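Local coordinates for lipolytic protein G-D-S-L family (Veillonella parvula DSM 2008, PDB 4RW0), which is probably an esterase or lipase-type acylhydrolase of the SGNH (GDSL) family, hydrolysing acyl ester bonds in substrates that are not identified here, at residues A[23-28]-A[143-148]; A[77-82]-A[121-126]; A[147-152]-A[157-162]. All blocks are in the same frame, centred on the assembly; numbering follows the deposited sequence. Where two conformers were deposited one is given.

Contact 1 of 3, residues A[23-28]-A[143-148]; sequences RGWVEI and IDFYTT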
loop_
_atom_site.group_PDB
_atom_site.type_symbol
_atom_site.label_atom_id
_atom_site.label_comp_id
_atom_site.label_asym_id
_atom_site.label_seq_id
_atom_site.Cartn_x
_atom_site.Cartn_y
_atom_site.Cartn_z
ATOM N N ARG A 23 3.090 12.490 9.490
ATOM C CA ARG A 23 3.500 11.305 10.187
ATOM C C ARG A 23 2.968 9.979 9.703
ATOM O O ARG A 23 3.271 8.923 10.261
ATOM C CB ARG A 23 3.197 11.496 11.666
ATOM C CG ARG A 23 4.190 12.475 12.271
ATOM C CD ARG A 23 3.869 12.964 13.670
ATOM N NE ARG A 23 4.890 13.936 14.054
ATOM C CZ ARG A 23 5.655 13.851 15.137
ATOM N NH1 ARG A 23 5.509 12.846 15.989
ATOM N NH2 ARG A 23 6.564 14.788 15.373
ATOM N N GLY A 24 2.183 10.009 8.678
ATOM C CA GLY A 24 1.841 8.817 7.900
ATOM C C GLY A 24 3.071 8.379 7.158
ATOM O O GLY A 24 4.002 9.183 6.897
ATOM N N TRP A 25 3.142 7.124 6.759
ATOM C CA TRP A 25 4.358 6.629 6.146
ATOM C C TRP A 25 4.736 7.273 4.833
ATOM O O TRP A 25 5.906 7.439 4.521
ATOM C CB TRP A 25 4.353 5.093 5.980
ATOM C CG TRP A 25 3.344 4.512 4.986
ATOM C CD1 TRP A 25 2.032 4.176 5.227
ATOM C CD2 TRP A 25 3.560 4.299 3.593
ATOM N NE1 TRP A 25 1.434 3.740 4.031
ATOM C CE2 TRP A 25 2.358 3.819 3.030
ATOM C CE3 TRP A 25 4.649 4.471 2.767
ATOM C CZ2 TRP A 25 2.263 3.439 1.685
ATOM C CZ3 TRP A 25 4.541 4.158 1.454
ATOM C CH2 TRP A 25 3.341 3.647 0.913
ATOM N N VAL A 26 3.751 7.675 4.049
ATOM C CA VAL A 26 4.079 8.340 2.765
ATOM C C VAL A 26 4.773 9.658 2.979
ATOM O O VAL A 26 5.781 9.992 2.331
ATOM C CB VAL A 26 2.794 8.523 1.889
ATOM C CG1 VAL A 26 3.089 9.313 0.600
ATOM C CG2 VAL A 26 2.188 7.168 1.562
ATOM N N GLU A 27 4.292 10.337 3.974
ATOM C CA GLU A 27 4.839 11.603 4.217
ATOM C C GLU A 27 6.228 11.580 4.835
ATOM O O GLU A 27 7.068 12.420 4.514
ATOM C CB GLU A 27 3.828 12.395 5.051
ATOM C CG GLU A 27 2.635 12.926 4.250
ATOM C CD GLU A 27 1.597 11.866 3.887
ATOM O OE1 GLU A 27 1.422 10.897 4.657
ATOM O OE2 GLU A 27 0.949 12.005 2.824
ATOM N N ILE A 28 6.461 10.607 5.705
ATOM C CA ILE A 28 7.807 10.318 6.232
ATOM C C ILE A 28 8.758 10.045 5.071
ATOM O O ILE A 28 9.866 10.593 5.012
ATOM C CB ILE A 28 7.768 9.135 7.267
ATOM C CG1 ILE A 28 6.993 9.593 8.494
ATOM C CG2 ILE A 28 9.169 8.799 7.672
ATOM C CD1 ILE A 28 6.717 8.495 9.501
ATOM N N ILE A 143 6.652 -4.032 -1.510
ATOM C CA ILE A 143 6.924 -3.616 -0.139
ATOM C C ILE A 143 6.088 -4.422 0.855
ATOM O O ILE A 143 4.858 -4.274 0.933
ATOM C CB ILE A 143 6.694 -2.083 0.074
ATOM C CG1 ILE A 143 7.422 -1.245 -0.973
ATOM C CG2 ILE A 143 7.073 -1.694 1.527
ATOM C CD1 ILE A 143 7.031 0.241 -0.977
ATOM N N ASP A 144 6.749 -5.278 1.634
ATOM C CA ASP A 144 6.060 -6.231 2.531
ATOM C C ASP A 144 5.800 -5.587 3.863
ATOM O O ASP A 144 6.499 -5.887 4.868
ATOM C CB ASP A 144 6.882 -7.534 2.724
ATOM C CG ASP A 144 6.140 -8.597 3.547
ATOM O OD1 ASP A 144 4.965 -8.453 3.958
ATOM O OD2 ASP A 144 6.750 -9.640 3.823
ATOM N N PHE A 145 4.785 -4.711 3.924
ATOM C CA PHE A 145 4.445 -4.095 5.192
ATOM C C PHE A 145 3.921 -5.091 6.195
ATOM O O PHE A 145 4.062 -4.912 7.423
ATOM C CB PHE A 145 3.410 -3.009 4.986
ATOM C CG PHE A 145 3.870 -1.835 4.147
ATOM C CD1 PHE A 145 4.809 -0.911 4.634
ATOM C CD2 PHE A 145 3.303 -1.594 2.891
ATOM C CE1 PHE A 145 5.162 0.195 3.901
ATOM C CE2 PHE A 145 3.661 -0.483 2.158
ATOM C CZ PHE A 145 4.604 0.424 2.658
ATOM N N TYR A 146 3.240 -6.124 5.690
ATOM C CA TYR A 146 2.589 -7.082 6.541
ATOM C C TYR A 146 3.623 -7.665 7.551
ATOM O O TYR A 146 3.370 -7.684 8.762
ATOM C CB TYR A 146 1.999 -8.282 5.733
ATOM C CG TYR A 146 1.320 -9.316 6.621
ATOM C CD1 TYR A 146 2.039 -10.312 7.271
ATOM C CD2 TYR A 146 -0.035 -9.278 6.832
ATOM C CE1 TYR A 146 1.424 -11.212 8.134
ATOM C CE2 TYR A 146 -0.640 -10.150 7.682
ATOM C CZ TYR A 146 0.091 -11.139 8.323
ATOM O OH TYR A 146 -0.627 -11.973 9.182
ATOM N N THR A 147 4.761 -8.081 7.029
ATOM C CA THR A 147 5.782 -8.746 7.842
ATOM C C THR A 147 6.410 -7.797 8.858
ATOM O O THR A 147 6.616 -8.134 10.028
ATOM C CB THR A 147 6.833 -9.380 6.958
ATOM O OG1 THR A 147 6.194 -10.338 6.133
ATOM C CG2 THR A 147 7.878 -10.163 7.814
ATOM N N THR A 148 6.640 -6.570 8.435
ATOM C CA THR A 148 7.161 -5.544 9.310
ATOM C C THR A 148 6.373 -5.328 10.564
ATOM O O THR A 148 6.924 -5.334 11.660
ATOM C CB THR A 148 7.289 -4.200 8.506
ATOM O OG1 THR A 148 8.125 -4.399 7.388
ATOM C CG2 THR A 148 7.883 -3.163 9.339
#
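Phe145 reaches across to Trp25 with its ring tip, and CZ comes to rest over one face of the indole. It hovers 3.7 Å above that plane, nearer the ring's border than its middle, and Phe145 CZ has Trp25 CH2 as its nearest neighbour at 3.9 Å. The pair is an edge-to-face stack with a good deal of tilt: the planes meet at 52°, and the centroids of the Phe145 ring and the six-membered ring of Trp25 lie 4.9 Å apart. With chi1 at 67°, Trp25 CG is tucked in on the side where backbone N and carbonyl carbon flank it, and from there the indole extends from the first turn of helix 25-32 toward helix 145-154. The opposite indole face is closed by Val26 CG2, 3.5 Å above the ring centre, while Ile143 CG2 lies against a face of the Phe145 ring. Both aromatic residues also pack on Phe71 and Met73 of the central strand 69-73 and on Met174 of helix 168-182, making this a core contact of the parallel-sheet fold.

The rest of each segment is looser. Asp144 and Thr147, partly exposed, take no part in the stack; there Asp144 N-caps helix 145-154, its OD1 accepting from Thr147 N at 3.1 Å, from above the carboxylate plane. Arg23, at the surface, pairs with Glu168.

The edge of Phe145 at CZ thus meets the electron-rich indole face without any hydrogen bond between the segments, so their hold depends on the fit of the rings, while NE1, bonded to Ile13 O, helps fix the indole's turn.

Contact 2 of 3, residues A[77-82]-A[121-126]; sequences NDILQG and DLVVRE
Ile79 pushes its side chain against two consecutive valines of helix 120-138: Val123 is met by CG1 and CG2 of Ile79, Val124 by the terminal CD1. Taking that helix in order, Asp121 comes first and turns away from helix 76-80; its OD1 accepts a hydrogen bond from Ile113 N, and OD2 is hydrogen-bonded to Tyr146 OH. Two residues on, Val123 points toward Ile79, and the two side chains run antiparallel past one another. Val123 CG1 stands opposite its own backbone N (chi1 -176°), which lays it alongside Ile79 CG1 at 3.9 Å. Val123 CB meets the other branch, Ile79 CG2, at 4.0 Å.

The Asn77-Asp78 pair near the start of the short helix that carries Ile79 completes the GxND signature, block III of the SGNH hydrolases. In relatives that asparagine usually helps form the oxyanion hole; in this model its ND2 is hydrogen-bonded to Cys46 O. Ile79, next after the signature, faces helix 120-138. Just beyond it the chain leaves the helix through a Schellman motif at Gly82, where phi is 108°.

Val124 comes next, and its side chain crosses that of Ile79 at about a right angle. Its CG2 receives the tip of the isoleucine: Ile79 CD1 lies 3.6 Å from Val124 CG2 and 3.9 Å from Val124 CA. Ile113, in the loop before this helix, touches both Ile79 and Val124. One turn on from Leu122, Glu126 closes the segment, its OE1 hydrogen-bonded to the hydroxyl of Ser85 at the start of helix 85-100.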
loop_
_atom_site.group_PDB
_atom_site.type_symbol
_atom_site.label_atom_id
_atom_site.label_comp_id
_atom_site.label_asym_id
_atom_site.label_seq_id
_atom_site.Cartn_x
_atom_site.Cartn_y
_atom_site.Cartn_z
ATOM N N ASN A 77 -10.573 -3.074 3.401
ATOM C CA ASN A 77 -12.021 -2.843 3.544
ATOM C C ASN A 77 -12.890 -3.928 2.922
ATOM O O ASN A 77 -13.953 -4.270 3.452
ATOM C CB ASN A 77 -12.392 -1.455 3.053
ATOM C CG ASN A 77 -11.831 -0.364 4.008
ATOM O OD1 ASN A 77 -12.003 -0.456 5.253
ATOM N ND2 ASN A 77 -11.121 0.634 3.447
ATOM N N ASP A 78 -12.410 -4.485 1.834
ATOM C CA ASP A 78 -13.120 -5.574 1.153
ATOM C C ASP A 78 -13.111 -6.816 2.034
ATOM O O ASP A 78 -14.159 -7.430 2.219
ATOM C CB ASP A 78 -12.467 -5.901 -0.162
ATOM C CG ASP A 78 -12.541 -4.717 -1.161
ATOM O OD1 ASP A 78 -11.669 -3.797 -1.149
ATOM O OD2 ASP A 78 -13.500 -4.704 -1.933
ATOM N N ILE A 79 -11.959 -7.131 2.628
ATOM C CA ILE A 79 -11.844 -8.281 3.499
ATOM C C ILE A 79 -12.704 -8.102 4.727
ATOM O O ILE A 79 -13.444 -9.034 5.148
ATOM C CB ILE A 79 -10.409 -8.575 3.787
ATOM C CG1 ILE A 79 -9.730 -8.978 2.501
ATOM C CG2 ILE A 79 -10.247 -9.668 4.852
ATOM C CD1 ILE A 79 -8.202 -9.032 2.644
ATOM N N LEU A 80 -12.707 -6.898 5.305
ATOM C CA LEU A 80 -13.569 -6.667 6.447
ATOM C C LEU A 80 -15.055 -6.809 6.100
ATOM O O LEU A 80 -15.857 -7.127 6.933
ATOM C CB LEU A 80 -13.370 -5.299 7.045
ATOM C CG LEU A 80 -12.037 -5.130 7.766
ATOM C CD1 LEU A 80 -11.863 -3.641 8.052
ATOM C CD2 LEU A 80 -11.986 -5.927 9.058
ATOM N N GLN A 81 -15.428 -6.529 4.876
ATOM C CA GLN A 81 -16.805 -6.662 4.461
ATOM C C GLN A 81 -17.149 -8.049 3.951
ATOM O O GLN A 81 -18.232 -8.263 3.520
ATOM C CB GLN A 81 -17.117 -5.615 3.400
ATOM C CG GLN A 81 -17.308 -4.264 4.066
ATOM C CD GLN A 81 -17.314 -3.116 3.092
ATOM O OE1 GLN A 81 -17.139 -3.301 1.880
ATOM N NE2 GLN A 81 -17.517 -1.907 3.613
ATOM N N GLY A 82 -16.221 -8.984 3.961
ATOM C CA GLY A 82 -16.568 -10.339 3.659
ATOM C C GLY A 82 -16.109 -10.860 2.330
ATOM O O GLY A 82 -16.340 -12.015 2.075
ATOM N N ASP A 121 -7.731 -12.525 8.925
ATOM C CA ASP A 121 -6.339 -12.324 8.557
ATOM C C ASP A 121 -5.795 -13.354 7.629
ATOM O O ASP A 121 -4.762 -13.130 6.952
ATOM C CB ASP A 121 -5.416 -12.291 9.793
ATOM C CG ASP A 121 -4.049 -11.706 9.453
ATOM O OD1 ASP A 121 -4.030 -10.520 8.975
ATOM O OD2 ASP A 121 -3.037 -12.438 9.547
ATOM N N LEU A 122 -6.427 -14.538 7.639
ATOM C CA LEU A 122 -5.994 -15.581 6.699
ATOM C C LEU A 122 -6.291 -15.183 5.238
ATOM O O LEU A 122 -5.518 -15.520 4.324
ATOM C CB LEU A 122 -6.637 -16.942 7.014
ATOM C CG LEU A 122 -6.502 -17.457 8.458
ATOM C CD1 LEU A 122 -7.234 -18.795 8.627
ATOM C CD2 LEU A 122 -5.042 -17.636 8.813
ATOM N N VAL A 123 -7.362 -14.437 5.028
ATOM C CA VAL A 123 -7.680 -13.934 3.670
ATOM C C VAL A 123 -6.581 -12.956 3.210
ATOM O O VAL A 123 -6.030 -13.049 2.083
ATOM C CB VAL A 123 -9.029 -13.238 3.651
ATOM C CG1 VAL A 123 -9.377 -12.829 2.232
ATOM C CG2 VAL A 123 -10.131 -14.129 4.213
ATOM N N VAL A 124 -6.160 -12.081 4.143
ATOM C CA VAL A 124 -5.081 -11.108 3.878
ATOM C C VAL A 124 -3.810 -11.841 3.472
ATOM O O VAL A 124 -3.128 -11.515 2.501
ATOM C CB VAL A 124 -4.778 -10.206 5.147
ATOM C CG1 VAL A 124 -3.529 -9.379 4.946
ATOM C CG2 VAL A 124 -5.899 -9.263 5.422
ATOM N N ARG A 125 -3.498 -12.886 4.225
ATOM C CA ARG A 125 -2.323 -13.653 3.930
ATOM C C ARG A 125 -2.375 -14.310 2.587
ATOM O O ARG A 125 -1.338 -14.354 1.922
ATOM C CB ARG A 125 -2.029 -14.687 5.040
ATOM C CG ARG A 125 -1.545 -13.974 6.313
ATOM C CD ARG A 125 -1.535 -14.813 7.562
ATOM N NE ARG A 125 -0.810 -16.029 7.331
ATOM C CZ ARG A 125 -0.917 -17.127 8.095
ATOM N NH1 ARG A 125 -1.692 -17.162 9.208
ATOM N NH2 ARG A 125 -0.229 -18.207 7.739
ATOM N N GLU A 126 -3.526 -14.842 2.220
ATOM C CA GLU A 126 -3.715 -15.503 0.896
ATOM C C GLU A 126 -3.554 -14.503 -0.221
ATOM O O GLU A 126 -2.880 -14.774 -1.193
ATOM C CB GLU A 126 -5.135 -16.124 0.774
ATOM C CG GLU A 126 -5.421 -17.375 1.609
ATOM C CD GLU A 126 -6.915 -17.757 1.750
ATOM O OE1 GLU A 126 -7.794 -17.237 1.026
ATOM O OE2 GLU A 126 -7.213 -18.595 2.626
#

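Contact 3 of 3, residues A[147-152]-A[157-162]; sequences TTLFEA and QIVFAG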
loop_
_atom_site.group_PDB
_atom_site.type_symbol
_atom_site.label_atom_id
_atom_site.label_comp_id
_atom_site.label_asym_id
_atom_site.label_seq_id
_atom_site.Cartn_x
_atom_site.Cartn_y
_atom_site.Cartn_z
ATOM N N THR A 147 4.761 -8.081 7.029
ATOM C CA THR A 147 5.782 -8.746 7.842
ATOM C C THR A 147 6.410 -7.797 8.858
ATOM O O THR A 147 6.616 -8.134 10.028
ATOM C CB THR A 147 6.833 -9.380 6.958
ATOM O OG1 THR A 147 6.194 -10.338 6.133
ATOM C CG2 THR A 147 7.878 -10.163 7.814
ATOM N N THR A 148 6.640 -6.570 8.435
ATOM C CA THR A 148 7.161 -5.544 9.310
ATOM C C THR A 148 6.373 -5.328 10.564
ATOM O O THR A 148 6.924 -5.334 11.660
ATOM C CB THR A 148 7.289 -4.200 8.506
ATOM O OG1 THR A 148 8.125 -4.399 7.388
ATOM C CG2 THR A 148 7.883 -3.163 9.339
ATOM N N LEU A 149 5.078 -5.138 10.460
ATOM C CA LEU A 149 4.286 -4.944 11.626
ATOM C C LEU A 149 3.959 -6.241 12.384
ATOM O O LEU A 149 3.771 -6.197 13.621
ATOM C CB LEU A 149 3.003 -4.207 11.297
ATOM C CG LEU A 149 3.277 -2.738 10.797
ATOM C CD1 LEU A 149 2.054 -1.871 10.970
ATOM C CD2 LEU A 149 4.413 -2.020 11.544
ATOM N N PHE A 150 3.830 -7.359 11.655
ATOM C CA PHE A 150 3.532 -8.635 12.318
ATOM C C PHE A 150 4.650 -8.981 13.304
ATOM O O PHE A 150 4.395 -9.294 14.452
ATOM C CB PHE A 150 3.392 -9.775 11.283
ATOM C CG PHE A 150 3.141 -11.124 11.937
ATOM C CD1 PHE A 150 1.903 -11.448 12.424
ATOM C CD2 PHE A 150 4.188 -12.036 12.128
ATOM C CE1 PHE A 150 1.685 -12.688 13.061
ATOM C CE2 PHE A 150 3.987 -13.264 12.791
ATOM C CZ PHE A 150 2.733 -13.591 13.224
ATOM N N GLU A 151 5.868 -8.880 12.839
ATOM C CA GLU A 151 7.067 -9.180 13.687
ATOM C C GLU A 151 7.226 -8.227 14.844
ATOM O O GLU A 151 7.506 -8.628 15.986
ATOM C CB GLU A 151 8.318 -9.207 12.832
ATOM C CG GLU A 151 8.299 -10.422 11.916
ATOM C CD GLU A 151 9.512 -10.566 11.019
ATOM O OE1 GLU A 151 10.367 -9.653 10.934
ATOM O OE2 GLU A 151 9.597 -11.623 10.352
ATOM N N ALA A 152 6.959 -6.957 14.595
ATOM C CA ALA A 152 7.097 -5.977 15.633
ATOM C C ALA A 152 6.057 -6.189 16.678
ATOM O O ALA A 152 6.320 -6.136 17.931
ATOM C CB ALA A 152 6.952 -4.569 15.032
ATOM N N GLN A 157 6.231 -4.777 20.495
ATOM C CA GLN A 157 6.224 -3.353 20.087
ATOM C C GLN A 157 4.748 -2.958 19.903
ATOM O O GLN A 157 3.982 -3.667 19.325
ATOM C CB GLN A 157 6.983 -3.171 18.800
ATOM C CG GLN A 157 8.473 -3.620 18.868
ATOM C CD GLN A 157 9.298 -2.681 19.711
ATOM O OE1 GLN A 157 9.799 -3.010 20.765
ATOM N NE2 GLN A 157 9.435 -1.531 19.247
ATOM N N ILE A 158 4.401 -1.799 20.407
ATOM C CA ILE A 158 3.060 -1.263 20.324
ATOM C C ILE A 158 2.912 -0.564 18.959
ATOM O O ILE A 158 3.391 0.585 18.777
ATOM C CB ILE A 158 2.925 -0.256 21.458
ATOM C CG1 ILE A 158 3.223 -0.935 22.816
ATOM C CG2 ILE A 158 1.541 0.370 21.507
ATOM C CD1 ILE A 158 2.354 -2.141 23.101
ATOM N N VAL A 159 2.342 -1.250 17.975
ATOM C CA VAL A 159 2.277 -0.672 16.607
ATOM C C VAL A 159 0.851 -0.423 16.026
ATOM O O VAL A 159 0.728 0.297 15.056
ATOM C CB VAL A 159 3.084 -1.486 15.612
ATOM C CG1 VAL A 159 4.591 -1.407 15.925
ATOM C CG2 VAL A 159 2.642 -2.908 15.574
ATOM N N PHE A 160 -0.184 -1.040 16.585
ATOM C CA PHE A 160 -1.583 -0.904 16.136
ATOM C C PHE A 160 -2.419 -0.085 17.095
ATOM O O PHE A 160 -2.347 -0.249 18.318
ATOM C CB PHE A 160 -2.236 -2.270 15.849
ATOM C CG PHE A 160 -1.649 -2.978 14.655
ATOM C CD1 PHE A 160 -1.954 -2.558 13.366
ATOM C CD2 PHE A 160 -0.857 -4.078 14.800
ATOM C CE1 PHE A 160 -1.416 -3.195 12.222
ATOM C CE2 PHE A 160 -0.329 -4.725 13.688
ATOM C CZ PHE A 160 -0.585 -4.285 12.412
ATOM N N ALA A 161 -3.180 0.876 16.545
ATOM C CA ALA A 161 -4.145 1.661 17.336
ATOM C C ALA A 161 -5.566 1.068 17.485
ATOM O O ALA A 161 -6.397 1.586 18.224
ATOM C CB ALA A 161 -4.274 3.066 16.794
ATOM N N GLY A 162 -5.828 0.016 16.736
ATOM C CA GLY A 162 -7.101 -0.636 16.639
ATOM C C GLY A 162 -6.978 -1.931 15.829
ATOM O O GLY A 162 -5.885 -2.449 15.559
#
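Leu149, on helix 145-154, is met by Phe160 and Val159 from the loop that doubles back after that helix ends. The contact packs helix 145-154 against the loop leading to helix 168-182, the last helix of the SGNH hydrolase alpha/beta/alpha fold; in this family the stretch ahead of the last helix usually carries the catalytic histidine.

From CB outward, the leucine meets the loop atom by atom. Its CB already touches the ring, with Phe160 CZ at 3.8 Å. At CG, anti to the carbonyl carbon (chi1 -65°), the chain forks and serves two partners. One methyl, CD1, stays on the aromatic side, 3.9 Å from Phe160 CZ and just as near to Phe160 CE1; on the other prong, Leu149 CD2 lies 4.3 Å from Val159 CB. The phenyl therefore presents its CE1-CZ-CE2 end to the leucine, the two side chains crossing obliquely. An alanine in place of Phe160 would lack this ring and would probably open a gap beside Leu149 CB and CD1, leaving the leucine freer to turn.

Further along the helix, Ala152 CB packs against the loop. It lies 4.0 Å from Val159 CG1, and Leu173 of helix 168-182 touches both residues.

The single hydrogen bond across the two segments is backbone to backbone: Gln157 N gives to Ala152 O at 2.9 Å, rather bent at 137°, with the donor tilted 28° from the carbonyl plane. Gln157 then bends at chi2, and its end leads away from the helix; the side chain comes within about 3 Å of a bound glycerol, probably from crystallisation. Its base stays close in, Gln157 CB sitting 3.2 Å from Ala152 O.

Overall arrangement
Helix 145-154 carries part of contacts 1 and 3 and touches contact 2 through Tyr146. Contacts 1 and 3 share Thr147 and Thr148 on it, with centres about 11 Å apart: contact 1 uses its first turn, toward the core, and contact 3 its later turns, against the loop that follows. Contact 2 joins helices 76-80 and 120-138; its centre is about 19 Å from that of contact 1 and about 17 Å from that of contact 3. Along the chain, contact 1 spans from helix 25-32 to helix 145-154 and encloses contact 2, while contact 3 closes locally afterwards. Early, middle and late parts of the parallel-sheet SGNH domain are thereby packed together.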